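Local coordinates for protein succinyl-CoA:3-ketoacid-coenzyme A transferase subunit B (Helicobacter pylori, PDB 3RRL) that catalyses, as one of two subunit types of the enzyme, the transfer of coenzyme A from succinyl-CoA to a 3-oxo acid, giving a 3-oxoacyl-CoA and succinate, at residues Phe40-Gly48 against Ala60-Glu68; Met1-Glu12 against Lys133-His141. One frame throughout, in Å; residues are numbered along the deposited sequence.

Contact 1 of 2, residues Phe40-Gly48 against Ala60-Glu68; sequences FQSENGLLG and ADLINAGKE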
loop_
_atom_site.group_PDB
_atom_site.type_symbol
_atom_site.label_atom_id
_atom_site.label_comp_id
_atom_site.label_asym_id
_atom_site.label_seq_id
_atom_site.Cartn_x
_atom_site.Cartn_y
_atom_site.Cartn_z
ATOM N N PHE B 40 -3.690 -17.603 -13.073
ATOM C CA PHE B 40 -3.938 -18.019 -11.705
ATOM C C PHE B 40 -3.142 -17.175 -10.724
ATOM O O PHE B 40 -1.951 -16.931 -10.920
ATOM C CB PHE B 40 -3.640 -19.509 -11.532
ATOM C CG PHE B 40 -4.554 -20.398 -12.327
ATOM C CD1 PHE B 40 -5.881 -20.552 -11.957
ATOM C CD2 PHE B 40 -4.086 -21.071 -13.452
ATOM C CE1 PHE B 40 -6.735 -21.363 -12.690
ATOM C CE2 PHE B 40 -4.928 -21.887 -14.192
ATOM C CZ PHE B 40 -6.258 -22.034 -13.809
ATOM N N GLN B 41 -3.816 -16.716 -9.676
ATOM C CA GLN B 41 -3.202 -15.858 -8.677
ATOM C C GLN B 41 -2.884 -16.671 -7.432
ATOM O O GLN B 41 -3.678 -17.508 -7.017
ATOM C CB GLN B 41 -4.152 -14.713 -8.322
ATOM C CG GLN B 41 -3.493 -13.534 -7.616
ATOM C CD GLN B 41 -3.690 -13.551 -6.118
ATOM O OE1 GLN B 41 -4.041 -14.580 -5.537
ATOM N NE2 GLN B 41 -3.460 -12.404 -5.477
ATOM N N SER B 42 -1.715 -16.434 -6.847
ATOM C CA SER B 42 -1.346 -17.088 -5.599
ATOM C C SER B 42 -1.285 -15.997 -4.546
ATOM O O SER B 42 -0.649 -14.961 -4.759
ATOM C CB SER B 42 0.006 -17.789 -5.741
ATOM O OG SER B 42 0.225 -18.722 -4.696
ATOM N N GLU B 43 -1.964 -16.214 -3.425
ATOM C CA GLU B 43 -2.176 -15.147 -2.445
ATOM C C GLU B 43 -0.887 -14.722 -1.744
ATOM O O GLU B 43 -0.840 -13.697 -1.058
ATOM C CB GLU B 43 -3.220 -15.576 -1.414
ATOM C CG GLU B 43 -2.774 -16.722 -0.541
ATOM C CD GLU B 43 -3.927 -17.609 -0.112
ATOM O OE1 GLU B 43 -5.043 -17.421 -0.639
ATOM O OE2 GLU B 43 -3.716 -18.493 0.748
ATOM N N ASN B 44 0.164 -15.505 -1.949
ATOM C CA ASN B 44 1.447 -15.256 -1.316
ATOM C C ASN B 44 2.294 -14.286 -2.136
ATOM O O ASN B 44 3.480 -14.086 -1.860
ATOM C CB ASN B 44 2.192 -16.547 -0.962
ATOM C CG ASN B 44 2.358 -17.477 -2.140
ATOM O OD1 ASN B 44 1.463 -17.626 -2.966
ATOM N ND2 ASN B 44 3.512 -18.127 -2.213
ATOM N N GLY B 45 1.665 -13.662 -3.130
ATOM C CA GLY B 45 2.345 -12.636 -3.902
ATOM C C GLY B 45 2.772 -12.935 -5.321
ATOM O O GLY B 45 3.757 -12.387 -5.808
ATOM N N LEU B 46 2.076 -13.846 -5.978
ATOM C CA LEU B 46 2.331 -14.072 -7.387
ATOM C C LEU B 46 1.074 -13.993 -8.243
ATOM O O LEU B 46 -0.003 -14.446 -7.844
ATOM C CB LEU B 46 3.007 -15.420 -7.584
ATOM C CG LEU B 46 2.834 -16.044 -8.966
ATOM C CD1 LEU B 46 3.688 -15.307 -10.003
ATOM C CD2 LEU B 46 3.210 -17.524 -8.878
ATOM N N LEU B 47 1.221 -13.412 -9.429
ATOM C CA LEU B 47 0.192 -13.490 -10.455
ATOM C C LEU B 47 0.811 -14.202 -11.659
ATOM O O LEU B 47 1.886 -13.816 -12.112
ATOM C CB LEU B 47 -0.270 -12.083 -10.836
ATOM C CG LEU B 47 -1.559 -11.961 -11.639
ATOM C CD1 LEU B 47 -2.709 -12.640 -10.911
ATOM C CD2 LEU B 47 -1.886 -10.493 -11.898
ATOM N N GLY B 48 0.111 -15.174 -12.237
ATOM C CA GLY B 48 0.720 -16.078 -13.207
ATOM C C GLY B 48 1.385 -17.364 -12.731
ATOM O O GLY B 48 2.523 -17.662 -13.086
ATOM N N ALA B 60 13.182 -22.962 -3.888
ATOM C CA ALA B 60 12.494 -22.840 -2.605
ATOM C C ALA B 60 11.795 -21.493 -2.452
ATOM O O ALA B 60 10.795 -21.384 -1.740
ATOM C CB ALA B 60 13.475 -23.044 -1.463
ATOM N N ASP B 61 12.332 -20.463 -3.099
ATOM C CA ASP B 61 11.749 -19.128 -3.009
ATOM C C ASP B 61 10.462 -19.011 -3.825
ATOM O O ASP B 61 9.777 -17.990 -3.773
ATOM C CB ASP B 61 12.747 -18.060 -3.474
ATOM C CG ASP B 61 13.860 -17.814 -2.464
ATOM O OD1 ASP B 61 13.678 -18.135 -1.271
ATOM O OD2 ASP B 61 14.917 -17.287 -2.866
ATOM N N LEU B 62 10.140 -20.038 -4.600
ATOM C CA LEU B 62 8.947 -19.969 -5.429
ATOM C C LEU B 62 7.952 -21.089 -5.121
ATOM O O LEU B 62 8.147 -22.241 -5.515
ATOM C CB LEU B 62 9.363 -20.002 -6.901
ATOM C CG LEU B 62 8.274 -19.952 -7.967
ATOM C CD1 LEU B 62 7.363 -18.754 -7.747
ATOM C CD2 LEU B 62 8.922 -19.920 -9.352
ATOM N N ILE B 63 6.851 -20.732 -4.469
ATOM C CA ILE B 63 5.854 -21.716 -4.054
ATOM C C ILE B 63 4.435 -21.189 -4.212
ATOM O O ILE B 63 4.219 -19.992 -4.363
ATOM C CB ILE B 63 6.045 -22.139 -2.586
ATOM C CG1 ILE B 63 6.003 -20.908 -1.675
ATOM C CG2 ILE B 63 7.355 -22.904 -2.419
ATOM C CD1 ILE B 63 5.875 -21.234 -0.204
ATOM N N ASN B 64 3.467 -22.095 -4.185
ATOM C CA ASN B 64 2.073 -21.693 -4.200
ATOM C C ASN B 64 1.572 -21.597 -2.769
ATOM O O ASN B 64 2.334 -21.805 -1.824
ATOM C CB ASN B 64 1.227 -22.669 -5.026
ATOM C CG ASN B 64 1.246 -24.094 -4.474
ATOM O OD1 ASN B 64 1.608 -24.333 -3.316
ATOM N ND2 ASN B 64 0.847 -25.048 -5.309
ATOM N N ALA B 65 0.294 -21.284 -2.602
ATOM C CA ALA B 65 -0.251 -21.076 -1.270
ATOM C C ALA B 65 -0.106 -22.338 -0.446
ATOM O O ALA B 65 -0.077 -22.279 0.786
ATOM C CB ALA B 65 -1.706 -20.665 -1.351
ATOM N N GLY B 66 -0.019 -23.477 -1.133
ATOM C CA GLY B 66 0.059 -24.770 -0.478
ATOM C C GLY B 66 1.481 -25.178 -0.137
ATOM O O GLY B 66 1.731 -26.332 0.194
ATOM N N LYS B 67 2.410 -24.227 -0.217
ATOM C CA LYS B 67 3.822 -24.475 0.092
ATOM C C LYS B 67 4.461 -25.489 -0.861
ATOM O O LYS B 67 5.436 -26.157 -0.508
ATOM C CB LYS B 67 4.010 -24.929 1.548
ATOM C CG LYS B 67 3.126 -24.209 2.558
ATOM C CD LYS B 67 3.312 -22.699 2.503
ATOM C CE LYS B 67 2.482 -21.984 3.571
ATOM N NZ LYS B 67 1.014 -21.975 3.282
ATOM N N GLU B 68 3.914 -25.591 -2.068
ATOM C CA GLU B 68 4.474 -26.463 -3.096
ATOM C C GLU B 68 5.377 -25.675 -4.038
ATOM O O GLU B 68 5.102 -24.512 -4.347
ATOM C CB GLU B 68 3.357 -27.114 -3.902
ATOM C CG GLU B 68 2.340 -27.858 -3.054
ATOM C CD GLU B 68 1.249 -28.509 -3.890
ATOM O OE1 GLU B 68 0.906 -27.955 -4.960
ATOM O OE2 GLU B 68 0.737 -29.577 -3.479
#

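Contact 2 of 2, residues Met1-Glu12 against Lys133-His141; sequences MREAIIKRAAKE and KKVIVIMEH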
loop_
_atom_site.group_PDB
_atom_site.type_symbol
_atom_site.label_atom_id
_atom_site.label_comp_id
_atom_site.label_asym_id
_atom_site.label_seq_id
_atom_site.Cartn_x
_atom_site.Cartn_y
_atom_site.Cartn_z
HETATM N N MSE B 1 -16.850 -39.356 -7.689
HETATM C CA MSE B 1 -17.183 -38.397 -6.639
HETATM C C MSE B 1 -16.550 -37.036 -6.923
HETATM O O MSE B 1 -17.214 -36.105 -7.376
HETATM C CB MSE B 1 -16.716 -38.917 -5.275
HETATM C CG MSE B 1 -17.205 -38.115 -4.070
HETATM SE SE MSE B 1 -18.843 -38.860 -3.326
HETATM C CE MSE B 1 -18.837 -38.003 -1.577
ATOM N N ARG B 2 -15.255 -36.925 -6.666
ATOM C CA ARG B 2 -14.571 -35.671 -6.920
ATOM C C ARG B 2 -14.492 -35.370 -8.413
ATOM O O ARG B 2 -14.627 -34.216 -8.829
ATOM C CB ARG B 2 -13.186 -35.664 -6.278
ATOM C CG ARG B 2 -13.248 -35.712 -4.761
ATOM C CD ARG B 2 -11.900 -35.406 -4.147
ATOM N NE ARG B 2 -11.929 -35.508 -2.694
ATOM C CZ ARG B 2 -10.873 -35.299 -1.914
ATOM N NH1 ARG B 2 -10.988 -35.415 -0.598
ATOM N NH2 ARG B 2 -9.701 -34.970 -2.446
ATOM N N GLU B 3 -14.305 -36.408 -9.221
ATOM C CA GLU B 3 -14.183 -36.216 -10.660
ATOM C C GLU B 3 -15.329 -35.368 -11.222
ATOM O O GLU B 3 -15.093 -34.363 -11.894
ATOM C CB GLU B 3 -14.103 -37.560 -11.382
ATOM C CG GLU B 3 -13.920 -37.419 -12.883
ATOM C CD GLU B 3 -13.673 -38.747 -13.580
ATOM O OE1 GLU B 3 -13.658 -39.800 -12.900
ATOM O OE2 GLU B 3 -13.491 -38.733 -14.817
ATOM N N ALA B 4 -16.566 -35.764 -10.945
ATOM C CA ALA B 4 -17.719 -35.029 -11.466
ATOM C C ALA B 4 -17.747 -33.587 -10.951
ATOM O O ALA B 4 -18.204 -32.678 -11.643
ATOM C CB ALA B 4 -19.024 -35.756 -11.131
ATOM N N ILE B 5 -17.247 -33.385 -9.737
ATOM C CA ILE B 5 -17.190 -32.056 -9.147
ATOM C C ILE B 5 -16.170 -31.192 -9.877
ATOM O O ILE B 5 -16.457 -30.069 -10.287
ATOM C CB ILE B 5 -16.773 -32.133 -7.667
ATOM C CG1 ILE B 5 -17.790 -32.949 -6.863
ATOM C CG2 ILE B 5 -16.619 -30.748 -7.092
ATOM C CD1 ILE B 5 -17.397 -33.168 -5.401
ATOM N N ILE B 6 -14.969 -31.735 -10.027
ATOM C CA ILE B 6 -13.850 -31.010 -10.600
ATOM C C ILE B 6 -14.114 -30.630 -12.048
ATOM O O ILE B 6 -14.020 -29.458 -12.424
ATOM C CB ILE B 6 -12.558 -31.834 -10.479
ATOM C CG1 ILE B 6 -12.093 -31.841 -9.023
ATOM C CG2 ILE B 6 -11.467 -31.277 -11.391
ATOM C CD1 ILE B 6 -11.151 -32.977 -8.692
ATOM N N LYS B 7 -14.460 -31.623 -12.855
ATOM C CA LYS B 7 -14.781 -31.393 -14.257
ATOM C C LYS B 7 -15.928 -30.396 -14.473
ATOM O O LYS B 7 -15.918 -29.645 -15.448
ATOM C CB LYS B 7 -15.048 -32.722 -14.973
ATOM C CG LYS B 7 -13.769 -33.546 -15.115
ATOM C CD LYS B 7 -13.923 -34.751 -16.023
ATOM C CE LYS B 7 -12.588 -35.475 -16.163
ATOM N NZ LYS B 7 -12.683 -36.711 -16.991
ATOM N N ARG B 8 -16.905 -30.377 -13.570
ATOM C CA ARG B 8 -18.008 -29.423 -13.695
ATOM C C ARG B 8 -17.526 -28.033 -13.292
ATOM O O ARG B 8 -17.878 -27.035 -13.918
ATOM C CB ARG B 8 -19.216 -29.853 -12.856
ATOM C CG ARG B 8 -20.372 -28.857 -12.861
ATOM C CD ARG B 8 -20.839 -28.526 -14.282
ATOM N NE ARG B 8 -21.855 -27.473 -14.291
ATOM C CZ ARG B 8 -21.581 -26.170 -14.217
ATOM N NH1 ARG B 8 -22.562 -25.284 -14.224
ATOM N NH2 ARG B 8 -20.326 -25.750 -14.139
ATOM N N ALA B 9 -16.697 -27.978 -12.256
ATOM C CA ALA B 9 -16.092 -26.720 -11.832
ATOM C C ALA B 9 -15.238 -26.107 -12.940
ATOM O O ALA B 9 -15.203 -24.886 -13.105
ATOM C CB ALA B 9 -15.256 -26.931 -10.580
ATOM N N ALA B 10 -14.548 -26.958 -13.698
ATOM C CA ALA B 10 -13.662 -26.481 -14.761
ATOM C C ALA B 10 -14.422 -25.698 -15.823
ATOM O O ALA B 10 -13.875 -24.799 -16.456
ATOM C CB ALA B 10 -12.919 -27.641 -15.397
ATOM N N LYS B 11 -15.687 -26.044 -16.012
ATOM C CA LYS B 11 -16.515 -25.380 -17.005
ATOM C C LYS B 11 -16.743 -23.910 -16.671
ATOM O O LYS B 11 -17.105 -23.116 -17.545
ATOM C CB LYS B 11 -17.850 -26.110 -17.159
ATOM C CG LYS B 11 -17.719 -27.516 -17.729
ATOM C CD LYS B 11 -19.088 -28.138 -17.982
ATOM C CE LYS B 11 -18.990 -29.334 -18.916
ATOM N NZ LYS B 11 -18.097 -30.407 -18.387
ATOM N N GLU B 12 -16.530 -23.551 -15.410
ATOM C CA GLU B 12 -16.711 -22.163 -14.975
ATOM C C GLU B 12 -15.523 -21.260 -15.336
ATOM O O GLU B 12 -15.611 -20.029 -15.258
ATOM C CB GLU B 12 -16.991 -22.105 -13.469
ATOM C CG GLU B 12 -18.255 -22.858 -13.061
ATOM C CD GLU B 12 -19.511 -22.219 -13.626
ATOM O OE1 GLU B 12 -19.632 -20.975 -13.529
ATOM O OE2 GLU B 12 -20.371 -22.950 -14.174
ATOM N N LYS B 133 -15.095 -11.499 -7.779
ATOM C CA LYS B 133 -16.330 -11.125 -8.484
ATOM C C LYS B 133 -17.344 -12.272 -8.452
ATOM O O LYS B 133 -18.554 -12.051 -8.342
ATOM C CB LYS B 133 -16.049 -10.708 -9.931
ATOM C CG LYS B 133 -15.218 -9.435 -10.060
ATOM C CD LYS B 133 -14.906 -9.126 -11.520
ATOM C CE LYS B 133 -13.608 -8.344 -11.655
ATOM N NZ LYS B 133 -13.140 -8.278 -13.078
ATOM N N LYS B 134 -16.848 -13.500 -8.557
ATOM C CA LYS B 134 -17.698 -14.664 -8.372
ATOM C C LYS B 134 -17.041 -15.661 -7.427
ATOM O O LYS B 134 -15.856 -15.967 -7.550
ATOM C CB LYS B 134 -18.021 -15.337 -9.704
ATOM C CG LYS B 134 -19.026 -16.452 -9.555
ATOM C CD LYS B 134 -19.342 -17.123 -10.875
ATOM C CE LYS B 134 -20.386 -18.218 -10.679
ATOM N NZ LYS B 134 -20.556 -19.059 -11.895
ATOM N N VAL B 135 -17.824 -16.151 -6.473
ATOM C CA VAL B 135 -17.348 -17.123 -5.509
ATOM C C VAL B 135 -18.040 -18.452 -5.749
ATOM O O VAL B 135 -19.256 -18.549 -5.628
ATOM C CB VAL B 135 -17.624 -16.663 -4.073
ATOM C CG1 VAL B 135 -17.303 -17.773 -3.093
ATOM C CG2 VAL B 135 -16.820 -15.400 -3.752
ATOM N N ILE B 136 -17.258 -19.464 -6.110
ATOM C CA ILE B 136 -17.769 -20.814 -6.297
ATOM C C ILE B 136 -17.230 -21.756 -5.217
ATOM O O ILE B 136 -16.024 -21.835 -5.006
ATOM C CB ILE B 136 -17.353 -21.383 -7.663
ATOM C CG1 ILE B 136 -17.787 -20.449 -8.791
ATOM C CG2 ILE B 136 -17.932 -22.781 -7.867
ATOM C CD1 ILE B 136 -17.286 -20.887 -10.158
ATOM N N VAL B 137 -18.126 -22.466 -4.537
ATOM C CA VAL B 137 -17.719 -23.501 -3.598
ATOM C C VAL B 137 -17.931 -24.869 -4.240
ATOM O O VAL B 137 -18.991 -25.138 -4.812
ATOM C CB VAL B 137 -18.519 -23.438 -2.284
ATOM C CG1 VAL B 137 -18.219 -24.664 -1.420
ATOM C CG2 VAL B 137 -18.208 -22.166 -1.526
ATOM N N ILE B 138 -16.918 -25.723 -4.159
ATOM C CA ILE B 138 -17.031 -27.085 -4.659
ATOM C C ILE B 138 -16.730 -28.060 -3.527
ATOM O O ILE B 138 -15.716 -27.941 -2.834
ATOM C CB ILE B 138 -16.121 -27.347 -5.877
ATOM C CG1 ILE B 138 -14.644 -27.401 -5.461
ATOM C CG2 ILE B 138 -16.376 -26.306 -6.956
ATOM C CD1 ILE B 138 -13.705 -27.822 -6.591
HETATM N N MSE B 139 -17.638 -29.005 -3.335
HETATM C CA MSE B 139 -17.694 -29.751 -2.097
HETATM C C MSE B 139 -18.381 -31.088 -2.299
HETATM O O MSE B 139 -19.316 -31.188 -3.093
HETATM C CB MSE B 139 -18.518 -28.919 -1.129
HETATM C CG MSE B 139 -18.621 -29.439 0.262
HETATM SE SE MSE B 139 -19.675 -28.132 1.225
HETATM C CE MSE B 139 -21.411 -28.472 0.418
ATOM N N GLU B 140 -17.957 -32.104 -1.557
ATOM C CA GLU B 140 -18.717 -33.347 -1.515
ATOM C C GLU B 140 -20.027 -33.073 -0.786
ATOM O O GLU B 140 -20.046 -32.364 0.223
ATOM C CB GLU B 140 -17.914 -34.463 -0.841
ATOM C CG GLU B 140 -16.871 -35.094 -1.758
ATOM C CD GLU B 140 -15.835 -35.904 -1.007
ATOM O OE1 GLU B 140 -16.184 -36.981 -0.478
ATOM O OE2 GLU B 140 -14.668 -35.460 -0.946
ATOM N N HIS B 141 -21.120 -33.618 -1.316
ATOM C CA HIS B 141 -22.466 -33.248 -0.873
ATOM C C HIS B 141 -22.782 -33.710 0.551
ATOM O O HIS B 141 -23.483 -33.019 1.290
ATOM C CB HIS B 141 -23.521 -33.775 -1.854
ATOM C CG HIS B 141 -24.838 -33.067 -1.765
ATOM N ND1 HIS B 141 -25.259 -32.154 -2.709
ATOM C CD2 HIS B 141 -25.826 -33.132 -0.838
ATOM C CE1 HIS B 141 -26.449 -31.687 -2.370
ATOM N NE2 HIS B 141 -26.816 -32.268 -1.241
#

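Contact 1 of 2, residues Phe40-Gly48 against Ala60-Glu68
The tight turn that carries Glu-43, the predicted active-site glutamate, rests against the loop 60-68 through Asn-44 and its neighbours. The ND2 of Asn-44 donates to the backbone O of Ile-63 over 2.9 Å with an N-H...O angle of 173°. That oxygen lies in the plane of the Asn-44 amide, yet the donor stands above the Ile-63 carbonyl plane. CG of Asn-44 sits between its backbone N and carbonyl carbon (chi1 54°), which swings the amide towards the loop. At the amide's other end OD1 is modelled implausibly close to Ser-42 OG, so that length is doubtful. A small hydroxyl suits Ser-42, whose OG also lies 3.5 Å from Asn-64 CA.

Ala-65 offers only a methyl, and its CB meets OE2 of Glu-43 at 3.6 Å. Deeper in, Leu-46 CD2 and Leu-62 CD1 just touch at 4.5 Å, apolar ends beside Phe-78 and Ile-70. Within the loop, Asn-64 to Lys-67 forms a type I turn, and Asn-64 OD1 accepts from Glu-68 N at 2.9 Å while its ND2 reaches the Glu-68 carboxylate. The beta hairpin of 39-42 and 46-49 closes with the turn bearing Glu-43 and a G1 beta bulge, in which Gly-45 N and Leu-46 N both bond to Ser-42 O, and Gly-45, with phi of 107°, takes the position where such a bulge favours glycine.

Contact 2 of 2, residues Met1-Glu12 against Lys133-His141
Glu-140 OE2 lies at the edge of the Arg-2 guanidinium, near its plane, and takes a salt-bridging hydrogen bond from NE at 3.2 Å. The two flat groups are turned 54° apart, and NE comes to the oxygen from above the carboxylate plane. The Arg-8 guanidinium meets the carboxylate of Glu-12 edge-on and in plane, with NH1 and NH2 both directed to OE2; NH2 is the nearer at 2.8 Å and is met by the anti lone pair of OE2. The other oxygen of Glu-12, OE1, receives Lys-134 NZ at 2.7 Å from above the carboxylate plane. Glu-12 is bent at chi2 (-66°), while the Lys-134 chain is fully extended and crosses it at about a right angle. One acid thus ties two bases together, and Gln-166 adds bonds to both Glu-12 OE2 and Lys-134 NZ.

Between these polar ends, helix 2-10 lies against strand 134-138, an inner strand of the large mixed sheet of this Rossmann-like CoA-transferase fold. Alternate strand residues Lys-134, Ile-136 and Ile-138 turn their side chains to the helix. CG2 of Ile-5 packs on CB of Ile-138 at 3.6 Å, a methyl against the beta-branch, and Ile-5 CD1 reaches the backbone O of Met-139 at 3.6 Å. One turn on, Ala-9 presents just a methyl to the strand, its CB 3.8 Å from Ile-138 CG2. The aliphatic base of Glu-12 is used too: its CB rests 3.5 Å from Ile-136 CD1, beneath the charged head that meets Lys-134.

In the fold
Contacts 1 and 2 both reach the same mixed sheet, with their centres 22 Å apart and their nearest atoms about 9 Å apart. Contact 1, centred about 17 Å from the chain centre, contains the predicted active-site Glu-43, and its loop 60-68, with Asn-44, meets a chain of another protein. Contact 2 lies nearer the chain centre, about 7 Å from it and away from that site, though it is the less buried of the two, and closes the N-terminal helix onto a strand far along the sequence. Along the chain, contact 1 falls within the loop that contact 2 closes. Strands 18-21 and 95-98 lie between 39-42 and 134-138 in the sheet order.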